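Local coordinates for inositol monophosphatase family protein (Staphylococcus aureus subsp. aureus MSSA476, PDB 4I3Y) that probably hydrolyses inositol monophosphates to inositol and phosphate, a magnesium-dependent reaction that lithium inhibits, at residues A161-M170 and Q202-N210; K229-A237 and L258-Y267. All coordinates share one frame; numbering follows the deposited sequence.

Interaction 1. Residues A161-M170 and Q202-N210; sequences AIISFNAQVM and QFGAHINTN
Ser164 and His206 face each other across two neighbouring parallel strands, 162-164 and 205-208, and the tight part of the contact is built round them. The backbones are joined where Gly204 N donates to Ile162 O (2.8 Å), Ser164 N to Ala205 O, and Ile207 N to Ser164 O (2.9 Å). With OG swung anti to the backbone N (chi1 152°), Ser164 receives His206 ND1 at 2.9 Å from OG, tilted 23° from the imidazole plane. A small hydroxyl suits this buried spot, where OG is held by two partners, His206 and Asp194. Its CB meanwhile rests 3.5 Å from Phe203 CD2, while the other flank of that ring, at CD1, meets Ile162 CG2 at 3.6 Å; the flat ring thus spans two residues of the partner strand. Gly204, with no side chain, lets Ala161 CB approach its CA to 3.7 Å. Past the strands the packing thins. Water 2 accepts from Asn166 N and donates to Ile207 O (3.3 Å), taking the place of a direct backbone bond, and exposed Val169 touches Thr209 through CG1 against OG1. Buried Met170 still spans the end of the pair: its extended chain brings CE to 3.8 Å from Ile207 CG2, crossing it at about a right angle. Between the two strands the chain passes through helices 172-181 and 191-200, in the layered alpha/beta build of the family: the first packs on Ile163, Phe165 and Met170, the second on Phe203 and His206, and the pair lies in a mixed sheet between strands 184-185 and 246-249.

Interaction 2. Residues K229-A237 and L258-Y267; sequences KMTTLDGKA and LKILNANGGY
Leu233 points its two methyls at different partners from the type I turn Thr232-Gly235 that follows strand 229-232. CD2 meets Leu261 CD1 at 3.5 Å, the two side chains crossing at a slant, whereas CD1 lies 3.7 Å from Tyr267 CZ, near the phenol end of a side chain that runs roughly at right angles to the leucine. A branched apolar residue suits this buried place, since its two methyls can serve the helix and the tyrosine at once. Leu258, whose CB points toward the turn, splits likewise: CD2 lies against the backbone, 3.4 Å from Leu233 O, and CD1 reaches Gly235 CA at 3.6 Å. The positive phi of Gly235 (71°) favours glycine and closes the turn. On the solvent side, Asn262 sends ND2 to Leu233 O at 2.8 Å, an almost straight bond (175° at the hydrogen) that lies in the amide plane. Its other amide atom, OD1, takes a hydrogen from water 3, which also donates to Asp234 OD1, so asparagine serves both the carbonyl and the solvent bridge. A beta turn at the end of an edge strand is thus docked on the C-terminal end of a helix. Strand 229-232 pairs with strand 246-249, whose Ile247 touches both Leu233 and Leu258; helix 254-262 packs through Ile260 on helix 172-181.

Interactions 1 and 2 follow one another along the chain, and their centres lie about 12 Å apart on the same side of the molecule. Both reach one mixed five-stranded sheet: interaction 1 pairs two of its inner strands, and interaction 2 fastens the end of outer strand 229-232 to helix 254-262. They meet directly where Thr209 CG2 packs 3.5 Å from Tyr267 CE1 and Met170 CE lies 3.8 Å from Leu261 CD2. Helix 172-181 touches residues of both. Together they join inner strands, edge strand and neighbouring helix into one packed region. Neither touches the magnesium site that includes Glu76, Asp94 and Ile96; the Asn166 side chain lies about 12 Å from a magnesium ion.

Interaction 1. Residues A161-M170 and Q202-N210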
loop_
_atom_site.group_PDB
_atom_site.type_symbol
_atom_site.label_atom_id
_atom_site.label_comp_id
_atom_site.label_asym_id
_atom_site.label_seq_id
_atom_site.Cartn_x
_atom_site.Cartn_y
_atom_site.Cartn_z
ATOM N N ALA A 161 1.935 2.912 -16.495
ATOM C CA ALA A 161 1.760 3.504 -15.154
ATOM C C ALA A 161 0.814 2.696 -14.298
ATOM O O ALA A 161 -0.093 2.062 -14.830
ATOM C CB ALA A 161 1.261 4.941 -15.269
ATOM N N ILE A 162 1.030 2.735 -12.977
ATOM C CA ILE A 162 0.135 2.045 -12.053
ATOM C C ILE A 162 -1.037 2.959 -11.775
ATOM O O ILE A 162 -0.849 4.134 -11.588
ATOM C CB ILE A 162 0.857 1.656 -10.719
ATOM C CG1 ILE A 162 1.922 0.588 -11.020
ATOM C CG2 ILE A 162 -0.140 1.217 -9.649
ATOM C CD1 ILE A 162 2.870 0.336 -9.853
ATOM N N ILE A 163 -2.256 2.445 -11.770
ATOM C CA ILE A 163 -3.338 3.336 -11.329
ATOM C C ILE A 163 -4.043 2.829 -10.125
ATOM O O ILE A 163 -3.960 1.639 -9.801
ATOM C CB ILE A 163 -4.404 3.642 -12.385
ATOM C CG1 ILE A 163 -5.037 2.385 -12.956
ATOM C CG2 ILE A 163 -3.825 4.525 -13.469
ATOM C CD1 ILE A 163 -6.186 2.876 -13.840
ATOM N N SER A 164 -4.759 3.742 -9.476
ATOM C CA SER A 164 -5.375 3.470 -8.206
ATOM C C SER A 164 -6.778 4.070 -8.166
ATOM O O SER A 164 -7.017 5.233 -8.600
ATOM C CB SER A 164 -4.468 4.112 -7.144
ATOM O OG SER A 164 -5.139 4.500 -5.976
ATOM N N PHE A 165 -7.723 3.295 -7.643
ATOM C CA PHE A 165 -9.109 3.742 -7.554
ATOM C C PHE A 165 -9.846 2.673 -6.780
ATOM O O PHE A 165 -9.304 1.547 -6.591
ATOM C CB PHE A 165 -9.748 3.951 -8.957
ATOM C CG PHE A 165 -9.736 2.709 -9.836
ATOM C CD1 PHE A 165 -10.797 1.795 -9.802
ATOM C CD2 PHE A 165 -8.692 2.479 -10.722
ATOM C CE1 PHE A 165 -10.792 0.651 -10.602
ATOM C CE2 PHE A 165 -8.674 1.335 -11.533
ATOM C CZ PHE A 165 -9.714 0.409 -11.445
ATOM N N ASN A 166 -11.046 3.032 -6.305
ATOM C CA ASN A 166 -11.919 2.099 -5.569
ATOM C C ASN A 166 -12.723 1.340 -6.621
ATOM O O ASN A 166 -13.645 1.877 -7.255
ATOM C CB ASN A 166 -12.808 2.854 -4.569
ATOM C CG ASN A 166 -13.762 1.935 -3.799
ATOM O OD1 ASN A 166 -13.818 0.730 -4.018
ATOM N ND2 ASN A 166 -14.509 2.516 -2.879
ATOM N N ALA A 167 -12.336 0.089 -6.827
ATOM C CA ALA A 167 -12.941 -0.736 -7.889
ATOM C C ALA A 167 -14.336 -1.269 -7.454
ATOM O O ALA A 167 -15.025 -1.958 -8.240
ATOM C CB ALA A 167 -12.017 -1.894 -8.209
ATOM N N GLN A 168 -14.739 -0.998 -6.211
ATOM C CA GLN A 168 -15.977 -1.610 -5.673
ATOM C C GLN A 168 -17.142 -0.706 -5.913
ATOM O O GLN A 168 -18.268 -1.072 -5.674
ATOM C CB GLN A 168 -15.915 -1.852 -4.167
ATOM C CG GLN A 168 -14.671 -2.558 -3.710
ATOM C CD GLN A 168 -14.700 -2.905 -2.239
ATOM O OE1 GLN A 168 -13.717 -2.743 -1.533
ATOM N NE2 GLN A 168 -15.833 -3.350 -1.776
ATOM N N VAL A 169 -16.854 0.470 -6.434
ATOM C CA VAL A 169 -17.794 1.524 -6.473
ATOM C C VAL A 169 -18.102 1.923 -7.921
ATOM O O VAL A 169 -18.803 2.884 -8.162
ATOM C CB VAL A 169 -17.214 2.665 -5.556
ATOM C CG1 VAL A 169 -17.047 3.985 -6.278
ATOM C CG2 VAL A 169 -18.015 2.743 -4.270
ATOM N N MET A 170 -17.583 1.158 -8.877
ATOM C CA MET A 170 -17.665 1.482 -10.256
ATOM C C MET A 170 -18.255 0.319 -11.032
ATOM O O MET A 170 -18.200 -0.847 -10.613
ATOM C CB MET A 170 -16.282 1.728 -10.846
ATOM C CG MET A 170 -15.681 3.105 -10.705
ATOM S SD MET A 170 -14.107 2.987 -11.634
ATOM C CE MET A 170 -13.382 4.456 -10.938
ATOM N N GLN A 202 4.980 7.594 -8.588
ATOM C CA GLN A 202 4.797 6.124 -8.355
ATOM C C GLN A 202 3.486 5.565 -8.989
ATOM O O GLN A 202 3.494 4.457 -9.508
ATOM C CB GLN A 202 4.763 5.815 -6.819
ATOM C CG GLN A 202 6.000 6.366 -6.097
ATOM C CD GLN A 202 5.809 6.228 -4.599
ATOM O OE1 GLN A 202 4.902 6.855 -4.039
ATOM N NE2 GLN A 202 6.630 5.402 -3.950
ATOM N N PHE A 203 2.397 6.341 -8.969
ATOM C CA PHE A 203 1.148 6.026 -9.690
ATOM C C PHE A 203 0.970 7.067 -10.809
ATOM O O PHE A 203 1.388 8.215 -10.643
ATOM C CB PHE A 203 -0.057 6.168 -8.717
ATOM C CG PHE A 203 -0.108 5.121 -7.618
ATOM C CD1 PHE A 203 0.750 4.044 -7.621
ATOM C CD2 PHE A 203 -1.138 5.164 -6.661
ATOM C CE1 PHE A 203 0.671 3.058 -6.597
ATOM C CE2 PHE A 203 -1.245 4.208 -5.668
ATOM C CZ PHE A 203 -0.319 3.151 -5.621
ATOM N N GLY A 204 0.351 6.645 -11.926
ATOM C CA GLY A 204 -0.084 7.554 -12.991
ATOM C C GLY A 204 -1.258 8.393 -12.588
ATOM O O GLY A 204 -1.314 9.576 -12.971
ATOM N N ALA A 205 -2.178 7.836 -11.795
ATOM C CA ALA A 205 -3.409 8.551 -11.482
ATOM C C ALA A 205 -4.106 7.886 -10.313
ATOM O O ALA A 205 -3.858 6.705 -10.031
ATOM C CB ALA A 205 -4.338 8.651 -12.729
ATOM N N HIS A 206 -4.899 8.683 -9.582
ATOM C CA HIS A 206 -5.754 8.204 -8.521
ATOM C C HIS A 206 -7.123 8.795 -8.785
ATOM O O HIS A 206 -7.274 10.004 -9.079
ATOM C CB HIS A 206 -5.300 8.595 -7.082
ATOM C CG HIS A 206 -6.311 8.231 -6.020
ATOM N ND1 HIS A 206 -6.661 6.926 -5.746
ATOM C CD2 HIS A 206 -7.007 8.994 -5.135
ATOM C CE1 HIS A 206 -7.576 6.901 -4.790
ATOM N NE2 HIS A 206 -7.810 8.144 -4.404
ATOM N N ILE A 207 -8.128 7.949 -8.693
ATOM C CA ILE A 207 -9.526 8.427 -8.916
ATOM C C ILE A 207 -10.304 8.193 -7.644
ATOM O O ILE A 207 -10.140 7.108 -7.021
ATOM C CB ILE A 207 -10.212 7.554 -9.987
ATOM C CG1 ILE A 207 -9.531 7.761 -11.348
ATOM C CG2 ILE A 207 -11.722 7.796 -10.039
ATOM C CD1 ILE A 207 -9.723 6.548 -12.262
ATOM N N ASN A 208 -11.130 9.176 -7.244
ATOM C CA ASN A 208 -12.164 9.018 -6.171
ATOM C C ASN A 208 -13.489 9.654 -6.709
ATOM O O ASN A 208 -13.564 10.889 -6.952
ATOM C CB ASN A 208 -11.748 9.622 -4.798
ATOM C CG ASN A 208 -12.802 9.384 -3.678
ATOM O OD1 ASN A 208 -14.034 9.421 -3.909
ATOM N ND2 ASN A 208 -12.314 9.184 -2.439
ATOM N N THR A 209 -14.475 8.788 -6.955
ATOM C CA THR A 209 -15.713 9.210 -7.649
ATOM C C THR A 209 -16.699 9.899 -6.729
ATOM O O THR A 209 -17.765 10.266 -7.148
ATOM C CB THR A 209 -16.502 8.053 -8.308
ATOM O OG1 THR A 209 -16.861 7.106 -7.293
ATOM C CG2 THR A 209 -15.685 7.411 -9.343
ATOM N N ASN A 210 -16.361 10.046 -5.464
ATOM C CA ASN A 210 -17.224 10.770 -4.585
ATOM C C ASN A 210 -16.516 11.269 -3.323
ATOM O O ASN A 210 -16.925 10.903 -2.215
ATOM C CB ASN A 210 -18.434 9.893 -4.256
ATOM C CG ASN A 210 -19.478 10.628 -3.435
ATOM O OD1 ASN A 210 -20.132 10.028 -2.556
ATOM N ND2 ASN A 210 -19.640 11.934 -3.696
HETATM O O HOH W 1 3.253 3.998 -12.050
HETATM O O HOH W 2 -12.710 5.114 -7.522
#

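Interaction 2. Residues K229-A237 and L258-Y267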
loop_
_atom_site.group_PDB
_atom_site.type_symbol
_atom_site.label_atom_id
_atom_site.label_comp_id
_atom_site.label_asym_id
_atom_site.label_seq_id
_atom_site.Cartn_x
_atom_site.Cartn_y
_atom_site.Cartn_z
ATOM N N LYS A 229 -2.419 17.095 -13.146
ATOM C CA LYS A 229 -3.800 17.434 -13.458
ATOM C C LYS A 229 -4.683 16.992 -12.320
ATOM O O LYS A 229 -4.599 15.814 -11.898
ATOM C CB LYS A 229 -4.278 16.737 -14.750
ATOM C CG LYS A 229 -3.437 17.059 -15.956
ATOM C CD LYS A 229 -3.548 18.530 -16.328
ATOM C CE LYS A 229 -2.845 18.840 -17.639
ATOM N NZ LYS A 229 -2.755 20.318 -17.845
ATOM N N MET A 230 -5.480 17.915 -11.783
ATOM C CA MET A 230 -6.463 17.558 -10.781
ATOM C C MET A 230 -7.758 18.205 -11.193
ATOM O O MET A 230 -7.841 19.445 -11.250
ATOM C CB MET A 230 -6.046 18.006 -9.401
ATOM C CG MET A 230 -7.104 17.789 -8.314
ATOM S SD MET A 230 -6.428 18.239 -6.669
ATOM C CE MET A 230 -7.934 18.189 -5.733
ATOM N N THR A 231 -8.738 17.366 -11.553
ATOM C CA THR A 231 -9.976 17.839 -12.198
ATOM C C THR A 231 -11.187 16.996 -11.755
ATOM O O THR A 231 -11.072 15.937 -11.093
ATOM C CB THR A 231 -9.872 17.724 -13.747
ATOM O OG1 THR A 231 -9.867 16.337 -14.150
ATOM C CG2 THR A 231 -8.623 18.393 -14.284
ATOM N N THR A 232 -12.366 17.460 -12.115
ATOM C CA THR A 232 -13.547 16.634 -11.979
ATOM C C THR A 232 -13.424 15.559 -13.101
ATOM O O THR A 232 -12.552 15.629 -13.983
ATOM C CB THR A 232 -14.819 17.456 -12.232
ATOM O OG1 THR A 232 -14.854 17.764 -13.621
ATOM C CG2 THR A 232 -14.806 18.764 -11.417
ATOM N N LEU A 233 -14.280 14.555 -13.070
ATOM C CA LEU A 233 -14.127 13.469 -14.016
ATOM C C LEU A 233 -14.682 13.908 -15.397
ATOM O O LEU A 233 -14.587 13.172 -16.400
ATOM C CB LEU A 233 -14.758 12.197 -13.471
ATOM C CG LEU A 233 -14.155 11.668 -12.170
ATOM C CD1 LEU A 233 -14.940 10.457 -11.671
ATOM C CD2 LEU A 233 -12.693 11.283 -12.298
ATOM N N ASP A 234 -15.228 15.130 -15.422
ATOM C CA ASP A 234 -15.592 15.868 -16.655
ATOM C C ASP A 234 -14.479 16.759 -17.164
ATOM O O ASP A 234 -14.687 17.552 -18.068
ATOM C CB ASP A 234 -16.758 16.774 -16.346
ATOM C CG ASP A 234 -18.074 16.078 -16.452
ATOM O OD1 ASP A 234 -18.157 14.921 -16.893
ATOM O OD2 ASP A 234 -19.063 16.717 -16.092
ATOM N N GLY A 235 -13.314 16.670 -16.540
ATOM C CA GLY A 235 -12.191 17.563 -16.825
ATOM C C GLY A 235 -12.274 19.034 -16.366
ATOM O O GLY A 235 -11.461 19.835 -16.801
ATOM N N LYS A 236 -13.182 19.377 -15.452
ATOM C CA LYS A 236 -13.349 20.754 -15.034
ATOM C C LYS A 236 -12.598 21.050 -13.729
ATOM O O LYS A 236 -12.100 20.131 -13.070
ATOM C CB LYS A 236 -14.859 21.080 -14.887
ATOM C CG LYS A 236 -15.543 21.562 -16.169
ATOM C CD LYS A 236 -16.359 20.422 -16.738
ATOM C CE LYS A 236 -17.770 20.369 -16.156
ATOM N NZ LYS A 236 -18.741 21.139 -16.994
ATOM N N ALA A 237 -12.521 22.329 -13.343
ATOM C CA ALA A 237 -12.071 22.716 -11.985
ATOM C C ALA A 237 -13.051 22.195 -10.938
ATOM O O ALA A 237 -14.259 22.130 -11.174
ATOM C CB ALA A 237 -11.928 24.229 -11.863
ATOM N N LEU A 258 -9.611 9.850 -18.310
ATOM C CA LEU A 258 -10.943 10.472 -18.311
ATOM C C LEU A 258 -11.795 9.924 -19.445
ATOM O O LEU A 258 -13.040 9.761 -19.311
ATOM C CB LEU A 258 -10.866 12.005 -18.509
ATOM C CG LEU A 258 -10.452 12.851 -17.308
ATOM C CD1 LEU A 258 -10.732 14.348 -17.587
ATOM C CD2 LEU A 258 -11.236 12.422 -16.086
ATOM N N LYS A 259 -11.158 9.678 -20.577
ATOM C CA LYS A 259 -11.925 9.164 -21.702
ATOM C C LYS A 259 -12.398 7.710 -21.417
ATOM O O LYS A 259 -13.554 7.382 -21.665
ATOM C CB LYS A 259 -11.194 9.371 -23.030
ATOM C CG LYS A 259 -10.301 8.223 -23.408
ATOM C CD LYS A 259 -10.529 7.770 -24.866
ATOM C CE LYS A 259 -9.228 7.159 -25.439
ATOM N NZ LYS A 259 -8.670 6.140 -24.500
ATOM N N ILE A 260 -11.542 6.869 -20.838
ATOM C CA ILE A 260 -12.004 5.535 -20.328
ATOM C C ILE A 260 -13.181 5.634 -19.331
ATOM O O ILE A 260 -14.144 4.870 -19.388
ATOM C CB ILE A 260 -10.871 4.723 -19.684
ATOM C CG1 ILE A 260 -9.846 4.331 -20.722
ATOM C CG2 ILE A 260 -11.384 3.418 -19.094
ATOM C CD1 ILE A 260 -8.521 3.881 -20.102
ATOM N N LEU A 261 -13.088 6.534 -18.356
ATOM C CA LEU A 261 -14.144 6.642 -17.358
ATOM C C LEU A 261 -15.485 7.033 -17.998
ATOM O O LEU A 261 -16.547 6.686 -17.477
ATOM C CB LEU A 261 -13.779 7.728 -16.297
ATOM C CG LEU A 261 -12.771 7.333 -15.213
ATOM C CD1 LEU A 261 -12.249 8.590 -14.507
ATOM C CD2 LEU A 261 -13.333 6.314 -14.234
ATOM N N ASN A 262 -15.439 7.860 -19.029
ATOM C CA ASN A 262 -16.639 8.456 -19.554
ATOM C C ASN A 262 -17.214 7.640 -20.769
ATOM O O ASN A 262 -18.344 7.899 -21.206
ATOM C CB ASN A 262 -16.385 9.930 -19.908
ATOM C CG ASN A 262 -16.167 10.801 -18.667
ATOM O OD1 ASN A 262 -16.951 10.747 -17.703
ATOM N ND2 ASN A 262 -15.114 11.617 -18.681
ATOM N N ALA A 263 -16.435 6.678 -21.287
ATOM C CA ALA A 263 -16.834 5.817 -22.421
ATOM C C ALA A 263 -18.053 5.030 -22.088
ATOM O O ALA A 263 -18.330 4.779 -20.905
ATOM C CB ALA A 263 -15.693 4.855 -22.800
ATOM N N ASN A 264 -18.775 4.594 -23.129
ATOM C CA ASN A 264 -19.864 3.619 -22.986
ATOM C C ASN A 264 -20.972 4.007 -21.983
ATOM O O ASN A 264 -21.526 3.158 -21.342
ATOM C CB ASN A 264 -19.304 2.228 -22.624
ATOM C CG ASN A 264 -18.225 1.762 -23.587
ATOM O OD1 ASN A 264 -18.339 1.944 -24.809
ATOM N ND2 ASN A 264 -17.154 1.182 -23.035
ATOM N N GLY A 265 -21.288 5.290 -21.833
ATOM C CA GLY A 265 -22.296 5.641 -20.837
ATOM C C GLY A 265 -21.700 6.022 -19.479
ATOM O O GLY A 265 -22.445 6.369 -18.569
ATOM N N GLY A 266 -20.366 5.956 -19.346
ATOM C CA GLY A 266 -19.681 6.310 -18.075
ATOM C C GLY A 266 -19.466 5.234 -17.011
ATOM O O GLY A 266 -19.534 4.044 -17.301
ATOM N N TYR A 267 -19.181 5.624 -15.760
ATOM C CA TYR A 267 -18.481 4.681 -14.890
ATOM C C TYR A 267 -19.370 4.186 -13.769
ATOM O O TYR A 267 -18.948 3.386 -12.955
ATOM C CB TYR A 267 -17.205 5.329 -14.327
ATOM C CG TYR A 267 -17.540 6.573 -13.578
ATOM C CD1 TYR A 267 -18.015 6.500 -12.243
ATOM C CD2 TYR A 267 -17.450 7.840 -14.199
ATOM C CE1 TYR A 267 -18.363 7.648 -11.538
ATOM C CE2 TYR A 267 -17.784 8.988 -13.494
ATOM C CZ TYR A 267 -18.210 8.868 -12.165
ATOM O OH TYR A 267 -18.532 9.980 -11.490
HETATM O O HOH W 3 -17.838 12.302 -15.804
#